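Local coordinates for 2',5'-phosphodiesterase 12 (Homo sapiens, PDB 4Z0V), which belongs to the endonuclease/exonuclease/phosphatase family of phosphodiesterases, joining such a domain to a smaller N-terminal beta domain, at residues A[7-15]-A[81-91]; A[171-179]-A[216-224]. One frame throughout, in Å; residues are numbered along the deposited sequence.

The two contacts lie in different parts of the chain and do not touch: their centres are 25 Å apart and their nearest atoms about 13 Å. Contact 1 falls in the N-terminal domain, of the E-set clan, where the first strand meets the end of strand 77-82 and the turn after it; its centre is about 29 Å from the centre of the chain. Contact 2 is buried in the endonuclease/exonuclease/phosphatase part, about 11 Å from that centre, and is an antiparallel strand pair reinforced by ion pairs. Along the sequence they are in series, contact 1 closing before contact 2 opens.

Contact 1. Residues A[7-15]-A[81-91]; sequences PPAFTELQL and CTPGDGQRFGH
A carbon-bound hydrogen and a water, rather than direct N-H bonds, serve the carbonyl of Pro-8 where it meets 81-91. Gly-90 CA lies 3.3 Å from Pro-8 O with an angle of 168° at the hydrogen, a nearly straight CA-H...O contact. A water also donates to Pro-8 O and accepts from His-91 N, bridging the two backbones. The bare glycine CA lets the backbone come this close to Pro-8 O. The ring of Pro-8 is buried against the turn: its CB packs on Pro-83 CB at 3.9 Å, and its CG reaches Arg-88 O at 3.6 Å. The guanidinium of Arg-88 lays one face over Pro-7 CA and Pro-8 CD, with Pro-7 CA 3.4 Å above its plane.

These prolines lead into strand 9-14, which pairs with strand 28-32, whereas 81-82 belongs to strand 77-82 of the neighbouring four-stranded antiparallel sheet; the side chains of Phe-10 and Leu-13 thus join two sheets of the N-terminal domain. Pro-83 CB sits over a face of the Phe-10 ring, 4.1 Å from the centroid and 27° off the normal, a CH-pi contact. Cys-81 SG approaches the same ring obliquely, 4.3 Å from its centroid. With chi1 of 42°, the sulfur stands between backbone N and carbonyl carbon and also meets Leu-13 CD1 at 3.5 Å. Beyond the prolines, Asp-85 OD1 accepts from the backbone N of Gln-87 and of Arg-88, an Asx turn and Asx motif that shape the loop that Pro-8 CG packs against.

Contact 2. Residues A[171-179]-A[216-224]; sequences TGYNADVIC and FYRKSKFSL
Ile-178 and Phe-216 form an antiparallel hydrogen-bonded pair, CA atoms 5.0 Å apart, in which Phe-216 N reaches Ile-178 O at 2.8 Å and Ile-178 N reaches Phe-216 O at 2.9 Å. Val-177 and Tyr-217 follow as a non-hydrogen-bonded pair, and Arg-218 N closes the run on Asp-176 O at 2.8 Å.

Just beyond the pairing, the carboxylate of Asp-176 is held by two cations. Lys-221 NZ meets OD2 at 2.8 Å from above the carboxylate plane, 53° out of it, while Arg-218 NE makes a weak bond to OD1 at 3.2 Å, with the carboxylate and guanidinium planes 85° apart. The Arg-218 chain bends at CG-CD (chi3 -62°), and its NH2 donates to Ala-175 O at 2.9 Å; a water links NH2 to Asn-174 OD1, and Asn-174 ND2 donates to Thr-117 O.

Strand 177-184 lies inside the six-stranded mixed sheet, between 211-218 and the parallel strand 125-132. Val-177 faces the second sheet of the family's two-sheet sandwich, where its CG2 meets CE2 of Phe-222 (strand 222-231) and it touches Val-283; Phe-222 in turn touches Ile-281. Phe-216 instead packs on helix 185-198, its CB against Ile-178 CB. Asp-176 OD2 also accepts from Arg-127 N, and Lys-221 NZ donates to the carbonyls of Thr-121, Glu-122 and Leu-125.

Contact 1. Residues A[7-15]-A[81-91]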
loop_
_atom_site.group_PDB
_atom_site.type_symbol
_atom_site.label_atom_id
_atom_site.label_comp_id
_atom_site.label_asym_id
_atom_site.label_seq_id
_atom_site.Cartn_x
_atom_site.Cartn_y
_atom_site.Cartn_z
ATOM N N PRO A 7 1.923 -19.714 28.511
ATOM C CA PRO A 7 0.464 -19.563 28.391
ATOM C C PRO A 7 0.067 -18.510 27.357
ATOM O O PRO A 7 0.879 -17.619 27.065
ATOM C CB PRO A 7 0.025 -19.137 29.808
ATOM C CG PRO A 7 1.289 -19.143 30.664
ATOM C CD PRO A 7 2.434 -19.027 29.708
ATOM N N PRO A 8 -1.166 -18.569 26.772
ATOM C CA PRO A 8 -1.567 -17.510 25.830
ATOM C C PRO A 8 -1.537 -16.159 26.539
ATOM O O PRO A 8 -1.997 -16.050 27.675
ATOM C CB PRO A 8 -2.988 -17.923 25.408
ATOM C CG PRO A 8 -3.095 -19.380 25.774
ATOM C CD PRO A 8 -2.268 -19.528 26.995
ATOM N N ALA A 9 -0.894 -15.169 25.919
ATOM C CA ALA A 9 -0.746 -13.834 26.498
ATOM C C ALA A 9 -0.612 -12.781 25.416
ATOM O O ALA A 9 0.027 -13.027 24.400
ATOM C CB ALA A 9 0.467 -13.786 27.429
ATOM N N PHE A 10 -1.268 -11.626 25.611
ATOM C CA PHE A 10 -1.181 -10.480 24.706
ATOM C C PHE A 10 0.064 -9.692 25.109
ATOM O O PHE A 10 0.093 -9.161 26.216
ATOM C CB PHE A 10 -2.464 -9.588 24.751
ATOM C CG PHE A 10 -3.724 -10.164 24.145
ATOM C CD1 PHE A 10 -3.850 -10.309 22.767
ATOM C CD2 PHE A 10 -4.805 -10.509 24.946
ATOM C CE1 PHE A 10 -5.009 -10.860 22.207
ATOM C CE2 PHE A 10 -5.967 -11.050 24.385
ATOM C CZ PHE A 10 -6.062 -11.227 23.021
ATOM N N THR A 11 1.117 -9.683 24.254
ATOM C CA THR A 11 2.367 -8.942 24.494
ATOM C C THR A 11 2.141 -7.452 24.250
ATOM O O THR A 11 2.799 -6.605 24.862
ATOM C CB THR A 11 3.503 -9.468 23.625
ATOM O OG1 THR A 11 3.133 -9.373 22.248
ATOM C CG2 THR A 11 3.887 -10.888 23.971
ATOM N N GLU A 12 1.217 -7.137 23.331
ATOM C CA GLU A 12 0.837 -5.766 23.012
ATOM C C GLU A 12 -0.667 -5.753 22.911
ATOM O O GLU A 12 -1.246 -6.690 22.366
ATOM C CB GLU A 12 1.503 -5.258 21.708
ATOM C CG GLU A 12 3.023 -5.220 21.748
ATOM C CD GLU A 12 3.718 -4.689 20.513
ATOM O OE1 GLU A 12 3.650 -5.348 19.449
ATOM O OE2 GLU A 12 4.366 -3.624 20.622
ATOM N N LEU A 13 -1.287 -4.784 23.556
ATOM C CA LEU A 13 -2.732 -4.567 23.559
ATOM C C LEU A 13 -2.872 -3.079 23.574
ATOM O O LEU A 13 -2.460 -2.448 24.564
ATOM C CB LEU A 13 -3.416 -5.277 24.746
ATOM C CG LEU A 13 -4.930 -5.320 24.674
ATOM C CD1 LEU A 13 -5.391 -6.196 23.541
ATOM C CD2 LEU A 13 -5.511 -5.824 25.960
ATOM N N GLN A 14 -3.379 -2.502 22.438
ATOM C CA GLN A 14 -3.500 -1.056 22.239
ATOM C C GLN A 14 -4.727 -0.684 21.415
ATOM O O GLN A 14 -5.087 -1.385 20.473
ATOM C CB GLN A 14 -2.251 -0.488 21.529
ATOM C CG GLN A 14 -0.949 -0.556 22.325
ATOM C CD GLN A 14 0.188 0.218 21.701
ATOM O OE1 GLN A 14 0.008 1.290 21.103
ATOM N NE2 GLN A 14 1.399 -0.273 21.897
ATOM N N LEU A 15 -5.345 0.458 21.738
ATOM C CA LEU A 15 -6.498 0.964 20.993
ATOM C C LEU A 15 -6.091 2.234 20.256
ATOM O O LEU A 15 -5.195 2.937 20.749
ATOM C CB LEU A 15 -7.687 1.257 21.943
ATOM C CG LEU A 15 -8.443 0.083 22.556
ATOM C CD1 LEU A 15 -9.447 0.575 23.588
ATOM C CD2 LEU A 15 -9.200 -0.690 21.501
ATOM N N CYS A 81 -10.628 -8.808 26.245
ATOM C CA CYS A 81 -10.115 -9.883 25.418
ATOM C C CYS A 81 -9.422 -10.930 26.263
ATOM O O CYS A 81 -8.673 -10.599 27.182
ATOM C CB CYS A 81 -9.224 -9.378 24.294
ATOM S SG CYS A 81 -8.101 -8.069 24.781
ATOM N N THR A 82 -9.735 -12.182 25.974
ATOM C CA THR A 82 -9.165 -13.364 26.643
ATOM C C THR A 82 -8.314 -14.104 25.623
ATOM O O THR A 82 -8.867 -14.594 24.641
ATOM C CB THR A 82 -10.258 -14.260 27.238
ATOM O OG1 THR A 82 -10.975 -13.523 28.215
ATOM C CG2 THR A 82 -9.670 -15.490 27.945
ATOM N N PRO A 83 -6.977 -14.167 25.830
ATOM C CA PRO A 83 -6.113 -14.861 24.862
ATOM C C PRO A 83 -6.307 -16.369 24.973
ATOM O O PRO A 83 -6.432 -16.873 26.087
ATOM C CB PRO A 83 -4.699 -14.442 25.288
ATOM C CG PRO A 83 -4.801 -14.166 26.749
ATOM C CD PRO A 83 -6.203 -13.644 26.977
ATOM N N GLY A 84 -6.349 -17.051 23.836
ATOM C CA GLY A 84 -6.524 -18.499 23.797
ATOM C C GLY A 84 -5.668 -19.127 22.715
ATOM O O GLY A 84 -5.246 -18.442 21.771
ATOM N N ASP A 85 -5.414 -20.436 22.847
ATOM C CA ASP A 85 -4.604 -21.156 21.853
ATOM C C ASP A 85 -5.336 -22.364 21.244
ATOM O O ASP A 85 -4.723 -23.164 20.532
ATOM C CB ASP A 85 -3.267 -21.583 22.475
ATOM C CG ASP A 85 -3.348 -22.637 23.558
ATOM O OD1 ASP A 85 -4.472 -23.099 23.861
ATOM O OD2 ASP A 85 -2.293 -22.986 24.118
ATOM N N GLY A 86 -6.621 -22.496 21.544
ATOM C CA GLY A 86 -7.431 -23.608 21.061
ATOM C C GLY A 86 -7.535 -24.741 22.056
ATOM O O GLY A 86 -8.315 -25.660 21.853
ATOM N N GLN A 87 -6.718 -24.714 23.105
ATOM C CA GLN A 87 -6.712 -25.716 24.164
ATOM C C GLN A 87 -7.038 -25.063 25.500
ATOM O O GLN A 87 -7.724 -25.660 26.330
ATOM C CB GLN A 87 -5.339 -26.421 24.263
ATOM C CG GLN A 87 -4.907 -27.142 22.984
ATOM C CD GLN A 87 -3.604 -27.862 23.212
ATOM O OE1 GLN A 87 -3.529 -28.834 23.969
ATOM N NE2 GLN A 87 -2.540 -27.371 22.603
ATOM N N ARG A 88 -6.482 -23.873 25.734
ATOM C CA ARG A 88 -6.688 -23.163 27.006
ATOM C C ARG A 88 -6.677 -21.655 26.813
ATOM O O ARG A 88 -6.175 -21.154 25.798
ATOM C CB ARG A 88 -5.573 -23.555 28.004
ATOM C CG ARG A 88 -4.161 -23.246 27.489
ATOM C CD ARG A 88 -3.073 -23.627 28.463
ATOM N NE ARG A 88 -1.748 -23.444 27.862
ATOM C CZ ARG A 88 -0.634 -23.222 28.552
ATOM N NH1 ARG A 88 -0.670 -23.129 29.877
ATOM N NH2 ARG A 88 0.525 -23.076 27.921
ATOM N N PHE A 89 -7.151 -20.931 27.837
ATOM C CA PHE A 89 -7.074 -19.485 27.878
ATOM C C PHE A 89 -5.999 -19.007 28.825
ATOM O O PHE A 89 -5.653 -19.687 29.800
ATOM C CB PHE A 89 -8.422 -18.894 28.342
ATOM C CG PHE A 89 -9.551 -19.163 27.388
ATOM C CD1 PHE A 89 -9.547 -18.615 26.108
ATOM C CD2 PHE A 89 -10.635 -19.943 27.773
ATOM C CE1 PHE A 89 -10.600 -18.851 25.232
ATOM C CE2 PHE A 89 -11.689 -20.177 26.894
ATOM C CZ PHE A 89 -11.670 -19.620 25.631
ATOM N N GLY A 90 -5.494 -17.811 28.544
ATOM C CA GLY A 90 -4.567 -17.127 29.424
ATOM C C GLY A 90 -5.355 -16.143 30.259
ATOM O O GLY A 90 -6.588 -16.188 30.276
ATOM N N HIS A 91 -4.665 -15.199 30.893
ATOM C CA HIS A 91 -5.318 -14.209 31.746
ATOM C C HIS A 91 -6.003 -13.134 30.884
ATOM O O HIS A 91 -5.439 -12.665 29.890
ATOM C CB HIS A 91 -4.313 -13.609 32.742
ATOM C CG HIS A 91 -3.955 -14.561 33.844
ATOM N ND1 HIS A 91 -2.779 -15.304 33.815
ATOM C CD2 HIS A 91 -4.654 -14.894 34.952
ATOM C CE1 HIS A 91 -2.784 -16.031 34.920
ATOM N NE2 HIS A 91 -3.894 -15.822 35.636
HETATM O O HOH W 1 -1.873 -15.195 30.233
#

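Contact 2. Residues A[171-179]-A[216-224]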
loop_
_atom_site.group_PDB
_atom_site.type_symbol
_atom_site.label_atom_id
_atom_site.label_comp_id
_atom_site.label_asym_id
_atom_site.label_seq_id
_atom_site.Cartn_x
_atom_site.Cartn_y
_atom_site.Cartn_z
ATOM N N THR A 171 -9.462 -1.731 4.432
ATOM C CA THR A 171 -10.237 -2.901 4.874
ATOM C C THR A 171 -11.529 -3.051 4.074
ATOM O O THR A 171 -11.930 -4.178 3.783
ATOM C CB THR A 171 -10.517 -2.847 6.373
ATOM O OG1 THR A 171 -11.306 -1.684 6.672
ATOM C CG2 THR A 171 -9.195 -2.870 7.225
ATOM N N GLY A 172 -12.104 -1.920 3.666
ATOM C CA GLY A 172 -13.305 -1.879 2.844
ATOM C C GLY A 172 -13.132 -2.445 1.441
ATOM O O GLY A 172 -14.121 -2.874 0.839
ATOM N N TYR A 173 -11.882 -2.462 0.905
ATOM C CA TYR A 173 -11.603 -3.034 -0.421
ATOM C C TYR A 173 -11.668 -4.546 -0.426
ATOM O O TYR A 173 -11.743 -5.127 -1.507
ATOM C CB TYR A 173 -10.259 -2.573 -0.985
ATOM C CG TYR A 173 -10.232 -1.112 -1.391
ATOM C CD1 TYR A 173 -11.352 -0.498 -1.963
ATOM C CD2 TYR A 173 -9.103 -0.330 -1.172
ATOM C CE1 TYR A 173 -11.321 0.840 -2.360
ATOM C CE2 TYR A 173 -9.081 1.023 -1.501
ATOM C CZ TYR A 173 -10.195 1.609 -2.090
ATOM O OH TYR A 173 -10.141 2.929 -2.467
ATOM N N ASN A 174 -11.623 -5.213 0.762
ATOM C CA ASN A 174 -11.688 -6.689 0.837
ATOM C C ASN A 174 -10.750 -7.292 -0.222
ATOM O O ASN A 174 -11.152 -8.101 -1.063
ATOM C CB ASN A 174 -13.172 -7.140 0.626
ATOM C CG ASN A 174 -14.038 -6.773 1.811
ATOM O OD1 ASN A 174 -13.710 -7.099 2.963
ATOM N ND2 ASN A 174 -15.165 -6.094 1.560
ATOM N N ALA A 175 -9.493 -6.842 -0.197
ATOM C CA ALA A 175 -8.496 -7.162 -1.201
ATOM C C ALA A 175 -7.669 -8.385 -0.834
ATOM O O ALA A 175 -7.738 -8.875 0.297
ATOM C CB ALA A 175 -7.578 -5.949 -1.395
ATOM N N ASP A 176 -6.914 -8.889 -1.817
ATOM C CA ASP A 176 -6.079 -10.085 -1.662
ATOM C C ASP A 176 -4.614 -9.755 -1.635
ATOM O O ASP A 176 -3.838 -10.492 -1.021
ATOM C CB ASP A 176 -6.368 -11.085 -2.799
ATOM C CG ASP A 176 -7.853 -11.459 -2.842
ATOM O OD1 ASP A 176 -8.485 -11.526 -1.753
ATOM O OD2 ASP A 176 -8.391 -11.603 -3.952
ATOM N N VAL A 177 -4.213 -8.746 -2.400
ATOM C CA VAL A 177 -2.825 -8.281 -2.497
ATOM C C VAL A 177 -2.863 -6.791 -2.410
ATOM O O VAL A 177 -3.559 -6.139 -3.205
ATOM C CB VAL A 177 -2.142 -8.780 -3.819
ATOM C CG1 VAL A 177 -0.742 -8.147 -3.996
ATOM C CG2 VAL A 177 -2.050 -10.313 -3.840
ATOM N N ILE A 178 -2.150 -6.225 -1.431
ATOM C CA ILE A 178 -2.154 -4.772 -1.225
ATOM C C ILE A 178 -0.731 -4.294 -1.216
ATOM O O ILE A 178 0.050 -4.727 -0.359
ATOM C CB ILE A 178 -2.881 -4.336 0.064
ATOM C CG1 ILE A 178 -4.369 -4.821 0.068
ATOM C CG2 ILE A 178 -2.819 -2.807 0.165
ATOM C CD1 ILE A 178 -5.066 -4.539 1.448
ATOM N N CYS A 179 -0.378 -3.458 -2.201
ATOM C CA CYS A 179 0.974 -2.921 -2.295
ATOM C C CYS A 179 0.928 -1.449 -1.973
ATOM O O CYS A 179 0.220 -0.693 -2.634
ATOM C CB CYS A 179 1.584 -3.171 -3.669
ATOM S SG CYS A 179 1.946 -4.911 -4.002
ATOM N N PHE A 216 0.823 -6.606 1.588
ATOM C CA PHE A 216 -0.084 -7.409 2.419
ATOM C C PHE A 216 -0.765 -8.438 1.543
ATOM O O PHE A 216 -1.040 -8.157 0.393
ATOM C CB PHE A 216 -1.125 -6.540 3.124
ATOM C CG PHE A 216 -0.556 -5.762 4.281
ATOM C CD1 PHE A 216 0.026 -4.503 4.081
ATOM C CD2 PHE A 216 -0.663 -6.249 5.587
ATOM C CE1 PHE A 216 0.545 -3.779 5.159
ATOM C CE2 PHE A 216 -0.135 -5.525 6.667
ATOM C CZ PHE A 216 0.479 -4.304 6.438
ATOM N N TYR A 217 -1.000 -9.641 2.069
ATOM C CA TYR A 217 -1.632 -10.680 1.265
ATOM C C TYR A 217 -2.661 -11.392 2.110
ATOM O O TYR A 217 -2.441 -11.578 3.305
ATOM C CB TYR A 217 -0.585 -11.668 0.686
ATOM C CG TYR A 217 0.371 -12.207 1.734
ATOM C CD1 TYR A 217 1.518 -11.500 2.093
ATOM C CD2 TYR A 217 0.090 -13.385 2.419
ATOM C CE1 TYR A 217 2.341 -11.936 3.130
ATOM C CE2 TYR A 217 0.924 -13.845 3.439
ATOM C CZ TYR A 217 2.043 -13.114 3.793
ATOM O OH TYR A 217 2.871 -13.584 4.785
ATOM N N ARG A 218 -3.797 -11.786 1.490
ATOM C CA ARG A 218 -4.872 -12.459 2.213
ATOM C C ARG A 218 -4.492 -13.897 2.502
ATOM O O ARG A 218 -4.289 -14.676 1.567
ATOM C CB ARG A 218 -6.161 -12.373 1.412
ATOM C CG ARG A 218 -7.334 -13.065 2.111
ATOM C CD ARG A 218 -8.652 -12.791 1.381
ATOM N NE ARG A 218 -8.953 -11.362 1.384
ATOM C CZ ARG A 218 -9.449 -10.702 2.431
ATOM N NH1 ARG A 218 -9.787 -11.355 3.540
ATOM N NH2 ARG A 218 -9.629 -9.392 2.369
ATOM N N LYS A 219 -4.445 -14.257 3.793
ATOM C CA LYS A 219 -3.974 -15.589 4.228
ATOM C C LYS A 219 -4.893 -16.721 3.765
ATOM O O LYS A 219 -4.413 -17.823 3.497
ATOM C CB LYS A 219 -3.802 -15.655 5.757
ATOM C CG LYS A 219 -2.660 -14.762 6.320
ATOM C CD LYS A 219 -1.244 -15.225 5.851
ATOM C CE LYS A 219 -0.682 -16.471 6.523
ATOM N NZ LYS A 219 -0.612 -16.342 8.002
ATOM N N SER A 220 -6.184 -16.435 3.596
ATOM C CA SER A 220 -7.113 -17.476 3.138
ATOM C C SER A 220 -6.859 -17.828 1.652
ATOM O O SER A 220 -7.302 -18.881 1.202
ATOM C CB SER A 220 -8.560 -17.052 3.356
ATOM O OG SER A 220 -8.932 -16.046 2.432
ATOM N N LYS A 221 -6.140 -16.967 0.905
ATOM C CA LYS A 221 -5.852 -17.246 -0.494
ATOM C C LYS A 221 -4.374 -17.448 -0.760
ATOM O O LYS A 221 -4.042 -18.026 -1.787
ATOM C CB LYS A 221 -6.389 -16.124 -1.393
ATOM C CG LYS A 221 -7.910 -16.120 -1.400
ATOM C CD LYS A 221 -8.493 -14.902 -2.070
ATOM C CE LYS A 221 -8.805 -15.163 -3.511
ATOM N NZ LYS A 221 -9.640 -14.083 -4.087
ATOM N N PHE A 222 -3.479 -16.933 0.108
ATOM C CA PHE A 222 -2.027 -17.005 -0.147
ATOM C C PHE A 222 -1.176 -17.226 1.085
ATOM O O PHE A 222 -1.508 -16.750 2.165
ATOM C CB PHE A 222 -1.533 -15.671 -0.768
ATOM C CG PHE A 222 -2.068 -15.395 -2.153
ATOM C CD1 PHE A 222 -1.652 -16.158 -3.241
ATOM C CD2 PHE A 222 -3.043 -14.416 -2.359
ATOM C CE1 PHE A 222 -2.148 -15.900 -4.522
ATOM C CE2 PHE A 222 -3.552 -14.169 -3.642
ATOM C CZ PHE A 222 -3.109 -14.922 -4.712
ATOM N N SER A 223 -0.007 -17.836 0.873
ATOM C CA SER A 223 1.052 -17.975 1.869
ATOM C C SER A 223 2.304 -17.341 1.274
ATOM O O SER A 223 2.530 -17.447 0.059
ATOM C CB SER A 223 1.323 -19.443 2.212
ATOM O OG SER A 223 0.256 -19.981 2.978
ATOM N N LEU A 224 3.154 -16.781 2.122
ATOM C CA LEU A 224 4.404 -16.201 1.629
ATOM C C LEU A 224 5.475 -17.290 1.531
ATOM O O LEU A 224 5.701 -18.006 2.502
ATOM C CB LEU A 224 4.837 -15.094 2.595
ATOM C CG LEU A 224 6.174 -14.405 2.314
ATOM C CD1 LEU A 224 6.100 -13.570 1.025
ATOM C CD2 LEU A 224 6.539 -13.480 3.494
HETATM O O HOH W 2 -11.647 -8.656 4.187
#